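Local coordinates for Peptide/nickel transport system substrate-binding protein (Listeria monocytogenes serotype 1/2a, PDB 5KZT) that binds peptides and probably delivers them to a membrane transporter as an OppA-type substrate-binding protein, at residues A[319-324]-A[337-343]; A[270-276]-A[422-427]. All coordinates share one frame; numbering follows the deposited sequence. Where two conformers were deposited one is given.

Interaction 1 of 2, residues A[319-324]-A[337-343]; sequences NNLVPE and TKESGKH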
ATOM      1  N   ASN A 319      18.423  -3.594   1.171  1.00 20.01           N
ATOM      2  CA  ASN A 319      19.349  -2.969   0.218  1.00 20.02           C
ATOM      3  C   ASN A 319      18.806  -3.072  -1.211  1.00 19.27           C
ATOM      4  O   ASN A 319      19.559  -3.036  -2.204  1.00 19.46           O
ATOM      5  CB  ASN A 319      20.702  -3.641   0.335  1.00 21.46           C
ATOM      6  CG  ASN A 319      21.287  -3.517   1.724  1.00 22.08           C
ATOM      7  OD1 ASN A 319      21.445  -4.508   2.433  1.00 24.21           O
ATOM      8  ND2 ASN A 319      21.599  -2.316   2.123  1.00 21.72           N
ATOM      9  N   ASN A 320      17.483  -3.232  -1.290  1.00 18.53           N
ATOM     10  CA  ASN A 320      16.713  -3.291  -2.512  1.00 17.78           C
ATOM     11  C   ASN A 320      15.343  -2.672  -2.239  1.00 16.93           C
ATOM     12  O   ASN A 320      14.793  -2.776  -1.126  1.00 16.72           O
ATOM     13  CB  ASN A 320      16.473  -4.722  -2.958  1.00 18.19           C
ATOM     14  CG  ASN A 320      17.752  -5.484  -3.223  1.00 19.00           C
ATOM     15  OD1 ASN A 320      18.370  -5.999  -2.296  1.00 19.01           O
ATOM     16  ND2 ASN A 320      18.154  -5.551  -4.489  1.00 19.09           N
ATOM     17  N   LEU A 321      14.769  -2.069  -3.266  1.00 16.86           N
ATOM     18  CA  LEU A 321      13.380  -1.643  -3.238  1.00 16.38           C
ATOM     19  C   LEU A 321      12.439  -2.839  -3.244  1.00 16.60           C
ATOM     20  O   LEU A 321      11.460  -2.884  -2.479  1.00 16.74           O
ATOM     21  CB  LEU A 321      13.080  -0.752  -4.443  1.00 16.48           C
ATOM     22  CG  LEU A 321      11.627  -0.376  -4.626  1.00 16.12           C
ATOM     23  CD1 LEU A 321      11.082   0.314  -3.386  1.00 16.18           C
ATOM     24  CD2 LEU A 321      11.476   0.481  -5.878  1.00 16.25           C
ATOM     25  N   VAL A 322      12.723  -3.797  -4.123  1.00 17.06           N
ATOM     26  CA  VAL A 322      11.936  -5.019  -4.228  1.00 17.27           C
ATOM     27  C   VAL A 322      12.323  -5.917  -3.047  1.00 17.76           C
ATOM     28  O   VAL A 322      13.497  -6.106  -2.788  1.00 17.57           O
ATOM     29  CB  VAL A 322      12.156  -5.731  -5.577  1.00 17.81           C
ATOM     30  CG1 VAL A 322      11.462  -7.093  -5.602  1.00 18.13           C
ATOM     31  CG2 VAL A 322      11.686  -4.840  -6.731  1.00 17.79           C
ATOM     32  N   PRO A 323      11.332  -6.407  -2.284  1.00 18.30           N
ATOM     33  CA  PRO A 323      11.639  -7.212  -1.112  1.00 18.97           C
ATOM     34  C   PRO A 323      12.131  -8.619  -1.472  1.00 19.87           C
ATOM     35  O   PRO A 323      11.746  -9.155  -2.507  1.00 19.36           O
ATOM     36  CB  PRO A 323      10.314  -7.251  -0.350  1.00 18.73           C
ATOM     37  CG  PRO A 323       9.290  -7.041  -1.397  1.00 18.65           C
ATOM     38  CD  PRO A 323       9.900  -6.081  -2.356  1.00 18.54           C
ATOM     39  N   GLU A 324      12.994  -9.177  -0.623  1.00 21.48           N
ATOM     40  CA  GLU A 324      13.474 -10.553  -0.805  1.00 23.11           C
ATOM     41  C   GLU A 324      12.320 -11.507  -0.594  1.00 22.44           C
ATOM     42  O   GLU A 324      11.452 -11.246   0.217  1.00 22.28           O
ATOM     43  CB  GLU A 324      14.541 -10.912   0.205  1.00 25.60           C
ATOM     44  CG  GLU A 324      15.816 -10.109   0.118  1.00 27.57           C
ATOM     45  CD  GLU A 324      16.843 -10.657   1.070  1.00 30.19           C
ATOM     46  OE1 GLU A 324      17.684 -11.481   0.631  1.00 32.74           O
ATOM     47  OE2 GLU A 324      16.764 -10.307   2.269  1.00 31.47           O
ATOM     48  N   THR A 337      15.932 -10.116  -6.058  1.00 17.47           N
ATOM     49  CA  THR A 337      16.962  -9.448  -5.236  1.00 17.63           C
ATOM     50  C   THR A 337      18.361 -10.051  -5.347  1.00 18.69           C
ATOM     51  O   THR A 337      19.346  -9.318  -5.276  1.00 18.76           O
ATOM     52  CB  THR A 337      16.593  -9.378  -3.734  1.00 17.48           C
ATOM     53  OG1 THR A 337      16.377 -10.688  -3.215  1.00 17.71           O
ATOM     54  CG2 THR A 337      15.389  -8.568  -3.535  1.00 16.83           C
ATOM     55  N   LYS A 338      18.453 -11.367  -5.522  1.00 19.57           N
ATOM     56  CA  LYS A 338      19.749 -12.031  -5.763  1.00 20.96           C
ATOM     57  C   LYS A 338      20.347 -11.600  -7.130  1.00 21.38           C
ATOM     58  O   LYS A 338      21.548 -11.321  -7.237  1.00 22.04           O
ATOM     59  CB  LYS A 338      19.578 -13.560  -5.658  1.00 22.00           C
ATOM     60  CG  LYS A 338      20.822 -14.402  -5.894  1.00 23.60           C
ATOM     61  CD  LYS A 338      20.492 -15.889  -6.071  1.00 24.65           C
ATOM     62  CE  LYS A 338      21.743 -16.740  -6.288  1.00 26.03           C
ATOM     63  NZ  LYS A 338      22.492 -16.347  -7.512  1.00 26.73           N
ATOM     64  N   GLU A 339      19.506 -11.517  -8.156  1.00 21.11           N
ATOM     65  CA  GLU A 339      19.941 -11.062  -9.492  1.00 21.75           C
ATOM     66  C   GLU A 339      20.301  -9.580  -9.510  1.00 21.25           C
ATOM     67  O   GLU A 339      21.229  -9.186 -10.194  1.00 21.70           O
ATOM     68  CB  GLU A 339      18.877 -11.362 -10.559  1.00 21.67           C
ATOM     69  CG  GLU A 339      18.553 -12.843 -10.665  1.00 22.48           C
ATOM     70  CD  GLU A 339      17.569 -13.173 -11.756  1.00 22.66           C
ATOM     71  OE1 GLU A 339      16.735 -12.317 -12.120  1.00 22.63           O
ATOM     72  OE2 GLU A 339      17.631 -14.306 -12.239  1.00 23.25           O
ATOM     73  N   SER A 340      19.557  -8.761  -8.771  1.00 20.45           N
ATOM     74  CA  SER A 340      19.835  -7.327  -8.690  1.00 20.29           C
ATOM     75  C   SER A 340      21.093  -7.012  -7.882  1.00 21.23           C
ATOM     76  O   SER A 340      21.778  -6.021  -8.156  1.00 20.95           O
ATOM     77  CB  SER A 340      18.657  -6.594  -8.058  1.00 19.32           C
ATOM     78  OG  SER A 340      18.745  -5.203  -8.302  1.00 18.79           O
ATOM     79  N   GLY A 341      21.367  -7.842  -6.872  1.00 21.86           N
ATOM     80  CA  GLY A 341      22.398  -7.559  -5.881  1.00 22.94           C
ATOM     81  C   GLY A 341      22.021  -6.451  -4.917  1.00 22.70           C
ATOM     82  O   GLY A 341      20.925  -5.840  -5.004  1.00 22.32           O
ATOM     83  N   LYS A 342      22.935  -6.171  -3.997  1.00 23.57           N
ATOM     84  CA  LYS A 342      22.716  -5.109  -3.020  1.00 23.52           C
ATOM     85  C   LYS A 342      23.029  -3.745  -3.639  1.00 22.97           C
ATOM     86  O   LYS A 342      23.888  -3.644  -4.498  1.00 23.15           O
ATOM     87  CB  LYS A 342      23.552  -5.340  -1.768  1.00 25.08           C
ATOM     88  CG  LYS A 342      23.132  -6.567  -0.985  1.00 26.55           C
ATOM     89  CD  LYS A 342      24.072  -6.796   0.184  1.00 28.81           C
ATOM     90  CE  LYS A 342      23.615  -7.916   1.108  1.00 30.37           C
ATOM     91  NZ  LYS A 342      23.353  -9.197   0.384  1.00 31.45           N
ATOM     92  N   HIS A 343      22.302  -2.721  -3.192  1.00 21.79           N
ATOM     93  CA  HIS A 343      22.540  -1.336  -3.563  1.00 21.55           C
ATOM     94  C   HIS A 343      22.589  -0.447  -2.333  1.00 21.27           C
ATOM     95  O   HIS A 343      21.895  -0.724  -1.352  1.00 20.63           O
ATOM     96  CB  HIS A 343      21.410  -0.856  -4.467  1.00 20.89           C
ATOM     97  CG  HIS A 343      21.148  -1.764  -5.610  1.00 21.18           C
ATOM     98  ND1 HIS A 343      21.766  -1.616  -6.832  1.00 22.09           N
ATOM     99  CD2 HIS A 343      20.357  -2.856  -5.713  1.00 21.14           C
ATOM    100  CE1 HIS A 343      21.357  -2.576  -7.641  1.00 22.33           C
ATOM    101  NE2 HIS A 343      20.509  -3.347  -6.985  1.00 21.45           N
TER
HETATM  102  O   HOH W   1      20.138  -8.153  -2.841  1.00 25.00           O
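Thr337, in the last turn of helix 336-340, meets the loop 319-324 with its methyl group. Thr337 CG2 lies 3.2 Å from Val322 O and also packs on Asn320 CB and CG. OG1 sits between the backbone N and the carbonyl carbon (chi1 58°). There Thr337 OG1 is 3.4 Å from Glu324 CG, and the two side chains cross at about a right angle. A water donates to both Thr337 O and Asn320 OD1, so it bridges the helix end to the amide. Ser340 adds CB, which packs on Asn320 ND2. Gly341 leaves the helix with positive phi, and Gly341 O accepts from Asn320 ND2 at 2.8 Å. That bond is bent, 144° at the hydrogen, and the donor is tilted from the carbonyl plane. Lys342 lays CB and CG against Asn319 CB. His343 N then donates to Asn319 O at 2.9 Å, in the carbonyl plane. The His343 ring stands nearly perpendicular to the Asn320 amide, which meets it at the edge through ND2. His343 NE2 donates to Ser340 OG, and ND1 pairs with Thr486. Glu481 of helix 471-487 also bonds Ser340 OG and Asn320 ND2. The contact thus fastens the loop after strand 316-317 to the end of helix 336-340, with Glu481 holding both sides. The Asn320 amide has partners at both ends, and this fixes its rotation.

Interaction 2 of 2, residues A[270-276]-A[422-427]; sequences SSTFYIK and MSGWGP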
ATOM      1  N   SER A 270       6.088  -8.473   3.163  1.00 22.70           N
ATOM      2  CA  SER A 270       6.739  -8.253   1.839  1.00 21.72           C
ATOM      3  C   SER A 270       6.707  -6.777   1.394  1.00 19.91           C
ATOM      4  O   SER A 270       6.556  -6.477   0.211  1.00 18.92           O
ATOM      5  CB  SER A 270       6.111  -9.141   0.749  1.00 22.82           C
ATOM      6  OG  SER A 270       6.297 -10.519   1.033  1.00 24.94           O
ATOM      7  N   SER A 271       6.883  -5.889   2.365  0.70 19.23           N
ATOM      8  CA  SER A 271       6.818  -4.454   2.162  0.70 18.40           C
ATOM      9  C   SER A 271       8.196  -3.881   2.423  0.70 17.73           C
ATOM     10  O   SER A 271       8.965  -4.440   3.223  0.70 17.53           O
ATOM     11  CB  SER A 271       5.782  -3.856   3.105  0.70 18.78           C
ATOM     12  OG  SER A 271       4.501  -4.372   2.775  0.70 19.21           O
ATOM     13  N   THR A 272       8.508  -2.787   1.730  1.00 17.11           N
ATOM     14  CA  THR A 272       9.789  -2.110   1.868  1.00 16.54           C
ATOM     15  C   THR A 272       9.556  -0.685   2.360  1.00 16.29           C
ATOM     16  O   THR A 272       8.711   0.036   1.808  1.00 15.24           O
ATOM     17  CB  THR A 272      10.498  -2.058   0.516  1.00 16.67           C
ATOM     18  OG1 THR A 272      10.689  -3.403   0.051  1.00 17.00           O
ATOM     19  CG2 THR A 272      11.850  -1.335   0.632  1.00 16.73           C
ATOM     20  N   PHE A 273      10.292  -0.303   3.403  1.00 16.07           N
ATOM     21  CA  PHE A 273      10.298   1.053   3.912  1.00 16.35           C
ATOM     22  C   PHE A 273      11.577   1.727   3.442  1.00 16.75           C
ATOM     23  O   PHE A 273      12.653   1.120   3.452  1.00 16.34           O
ATOM     24  CB  PHE A 273      10.174   1.066   5.434  1.00 17.30           C
ATOM     25  CG  PHE A 273       8.751   1.104   5.901  1.00 17.92           C
ATOM     26  CD1 PHE A 273       7.968  -0.041   5.849  1.00 18.39           C
ATOM     27  CD2 PHE A 273       8.173   2.294   6.299  1.00 18.50           C
ATOM     28  CE1 PHE A 273       6.639  -0.011   6.248  1.00 19.01           C
ATOM     29  CE2 PHE A 273       6.854   2.328   6.711  1.00 19.04           C
ATOM     30  CZ  PHE A 273       6.082   1.179   6.680  1.00 19.12           C
ATOM     31  N   TYR A 274      11.437   2.959   2.970  1.00 16.91           N
ATOM     32  CA  TYR A 274      12.527   3.641   2.317  1.00 17.10           C
ATOM     33  C   TYR A 274      12.441   5.113   2.605  1.00 17.41           C
ATOM     34  O   TYR A 274      11.366   5.638   2.896  1.00 17.33           O
ATOM     35  CB  TYR A 274      12.532   3.391   0.811  1.00 16.94           C
ATOM     36  CG  TYR A 274      11.208   3.632   0.113  1.00 17.13           C
ATOM     37  CD1 TYR A 274      10.281   2.601  -0.003  1.00 17.04           C
ATOM     38  CD2 TYR A 274      10.882   4.878  -0.434  1.00 17.34           C
ATOM     39  CE1 TYR A 274       9.068   2.782  -0.637  1.00 17.63           C
ATOM     40  CE2 TYR A 274       9.656   5.073  -1.075  1.00 17.54           C
ATOM     41  CZ  TYR A 274       8.759   4.016  -1.173  1.00 17.89           C
ATOM     42  OH  TYR A 274       7.540   4.154  -1.783  1.00 19.19           O
ATOM     43  N   ILE A 275      13.591   5.760   2.489  1.00 17.84           N
ATOM     44  CA  ILE A 275      13.688   7.210   2.562  1.00 18.45           C
ATOM     45  C   ILE A 275      13.355   7.779   1.182  1.00 17.66           C
ATOM     46  O   ILE A 275      13.993   7.404   0.186  1.00 17.76           O
ATOM     47  CB  ILE A 275      15.113   7.677   2.946  1.00 19.59           C
ATOM     48  CG1 ILE A 275      15.602   7.013   4.237  1.00 20.68           C
ATOM     49  CG2 ILE A 275      15.165   9.202   3.051  1.00 19.90           C
ATOM     50  CD1 ILE A 275      14.862   7.413   5.482  1.00 21.55           C
ATOM     51  N   LYS A 276      12.401   8.703   1.128  1.00 17.08           N
ATOM     52  CA  LYS A 276      12.162   9.520  -0.065  1.00 17.20           C
ATOM     53  C   LYS A 276      12.899  10.862  -0.007  1.00 17.30           C
ATOM     54  O   LYS A 276      12.831  11.577   0.987  1.00 17.78           O
ATOM     55  CB  LYS A 276      10.667   9.766  -0.233  1.00 17.46           C
ATOM     56  CG  LYS A 276       9.879   8.518  -0.581  1.00 17.44           C
ATOM     57  CD  LYS A 276       8.418   8.816  -0.866  1.00 17.80           C
ATOM     58  CE  LYS A 276       8.217   9.433  -2.228  1.00 17.74           C
ATOM     59  NZ  LYS A 276       6.775   9.555  -2.495  1.00 18.10           N
ATOM     60  N   MET A 422      10.101   9.145   5.686  1.00 19.98           N
ATOM     61  CA  MET A 422      10.086   7.696   5.840  1.00 21.16           C
ATOM     62  C   MET A 422       8.807   7.240   5.162  1.00 20.34           C
ATOM     63  O   MET A 422       7.717   7.595   5.610  1.00 20.88           O
ATOM     64  CB  MET A 422      10.040   7.324   7.313  1.00 23.10           C
ATOM     65  CG  MET A 422       9.882   5.832   7.578  1.00 24.52           C
ATOM     66  SD  MET A 422      11.411   4.929   7.235  1.00 27.50           S
ATOM     67  CE  MET A 422      12.312   5.333   8.707  1.00 27.30           C
ATOM     68  N   SER A 423       8.926   6.478   4.089  1.00 19.58           N
ATOM     69  CA  SER A 423       7.732   5.949   3.416  1.00 19.31           C
ATOM     70  C   SER A 423       7.826   4.470   3.239  1.00 18.26           C
ATOM     71  O   SER A 423       8.875   3.889   3.408  1.00 18.41           O
ATOM     72  CB  SER A 423       7.537   6.632   2.088  1.00 19.90           C
ATOM     73  OG  SER A 423       7.616   8.054   2.264  1.00 21.47           O
ATOM     74  N   GLY A 424       6.705   3.847   2.924  1.00 17.86           N
ATOM     75  CA  GLY A 424       6.706   2.415   2.675  1.00 17.51           C
ATOM     76  C   GLY A 424       5.752   2.029   1.588  1.00 16.67           C
ATOM     77  O   GLY A 424       4.733   2.708   1.376  1.00 16.89           O
ATOM     78  N   TRP A 425       6.076   0.923   0.915  1.00 15.89           N
ATOM     79  CA  TRP A 425       5.220   0.378  -0.105  1.00 15.19           C
ATOM     80  C   TRP A 425       5.063  -1.097   0.096  1.00 15.15           C
ATOM     81  O   TRP A 425       6.057  -1.813   0.250  1.00 16.07           O
ATOM     82  CB  TRP A 425       5.788   0.658  -1.491  1.00 14.86           C
ATOM     83  CG  TRP A 425       4.837   0.357  -2.589  1.00 14.91           C
ATOM     84  CD1 TRP A 425       4.860  -0.724  -3.425  1.00 15.45           C
ATOM     85  CD2 TRP A 425       3.736   1.152  -2.994  1.00 14.73           C
ATOM     86  NE1 TRP A 425       3.828  -0.655  -4.325  1.00 15.71           N
ATOM     87  CE2 TRP A 425       3.124   0.492  -4.093  1.00 15.17           C
ATOM     88  CE3 TRP A 425       3.200   2.365  -2.546  1.00 14.97           C
ATOM     89  CZ2 TRP A 425       1.999   1.008  -4.749  1.00 15.44           C
ATOM     90  CZ3 TRP A 425       2.079   2.877  -3.188  1.00 15.05           C
ATOM     91  CH2 TRP A 425       1.495   2.200  -4.286  1.00 14.97           C
ATOM     92  N   GLY A 426       3.811  -1.535   0.065  1.00 14.78           N
ATOM     93  CA  GLY A 426       3.445  -2.942   0.024  1.00 14.95           C
ATOM     94  C   GLY A 426       2.928  -3.282  -1.361  1.00 14.50           C
ATOM     95  O   GLY A 426       2.299  -2.441  -2.027  1.00 14.37           O
ATOM     96  N   PRO A 427       3.168  -4.514  -1.817  1.00 14.75           N
ATOM     97  CA  PRO A 427       2.841  -4.862  -3.196  1.00 14.60           C
ATOM     98  C   PRO A 427       1.344  -4.994  -3.439  1.00 14.75           C
ATOM     99  O   PRO A 427       0.632  -5.483  -2.574  1.00 15.05           O
ATOM    100  CB  PRO A 427       3.535  -6.202  -3.382  1.00 15.17           C
ATOM    101  CG  PRO A 427       3.518  -6.804  -2.009  1.00 15.59           C
ATOM    102  CD  PRO A 427       3.718  -5.660  -1.071  1.00 15.10           C
TER
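Tyr274 holds CG between its backbone N and carbonyl carbon (chi1 51°), which lays the ring over Ser423 and beside Trp425. Phe273 has chi1 -89°, and this turns the face of its ring to Gly424 of the neighbouring strand. The two segments form an antiparallel pair in the mixed sheet of a family 5 solute-binding protein. Thr272 and Trp425 make one hydrogen-bonded pair, and Tyr274 and Ser423 make the next. Tyr274 N reaches Ser423 O at 2.8 Å, and Ser423 N returns to Tyr274 O with an angle of 170° at the hydrogen. Between these pairs, Phe273 faces Gly424 in a non-hydrogen-bonded pair. The strands come close here, with Phe273 CA 4.0 Å from Gly424 CA. With no side chain on Gly424, its CA can sit over the centre of the Phe273 ring in a CH-pi contact. Met422 CG meets the edge of the same ring. On the face that carries Tyr274 and Trp425, the Tyr274 ring is turned so that Ser423 O lies over it, toward the rim. Trp425 CB lies at the edge of that ring, and the two side chains point the same way. Lys276 runs its CG and CD past Ser423, while NZ forms a salt bridge with Asp413. The end of strand 420-425 and the residues after it, 426-427, also serve the ligand site. Gly424 and Gly426 make backbone hydrogen bonds to the bound peptide, and Trp425 packs on the peptide backbone. In one of its two conformers Ser271 OG bonds an acidic side chain of the peptide. Beyond Gly426, Pro427 CD rests 3.2 Å from Ser270 O, a buried carbonyl with no polar partner in the model.

Strand 264-277 comes first in the chain and carries residues 270-276. The chain then runs through helices 291-299 and 303-311 to the loop 319-324. Interaction 1 closes a short loop there, when residues 337-343 return to 319-324. Further on, strand 420-425 comes back to residues 270-276, and interaction 2 closes a much longer loop. Interaction 1 is nested inside it. The contacts also touch: Leu321 O and Thr272 OG1 are 2.7 Å apart, a probable hydrogen bond, and Pro323 packs on Ser270 O. The loop and helix end of interaction 1 are thus joined to the sheet that meets the bound peptide in interaction 2.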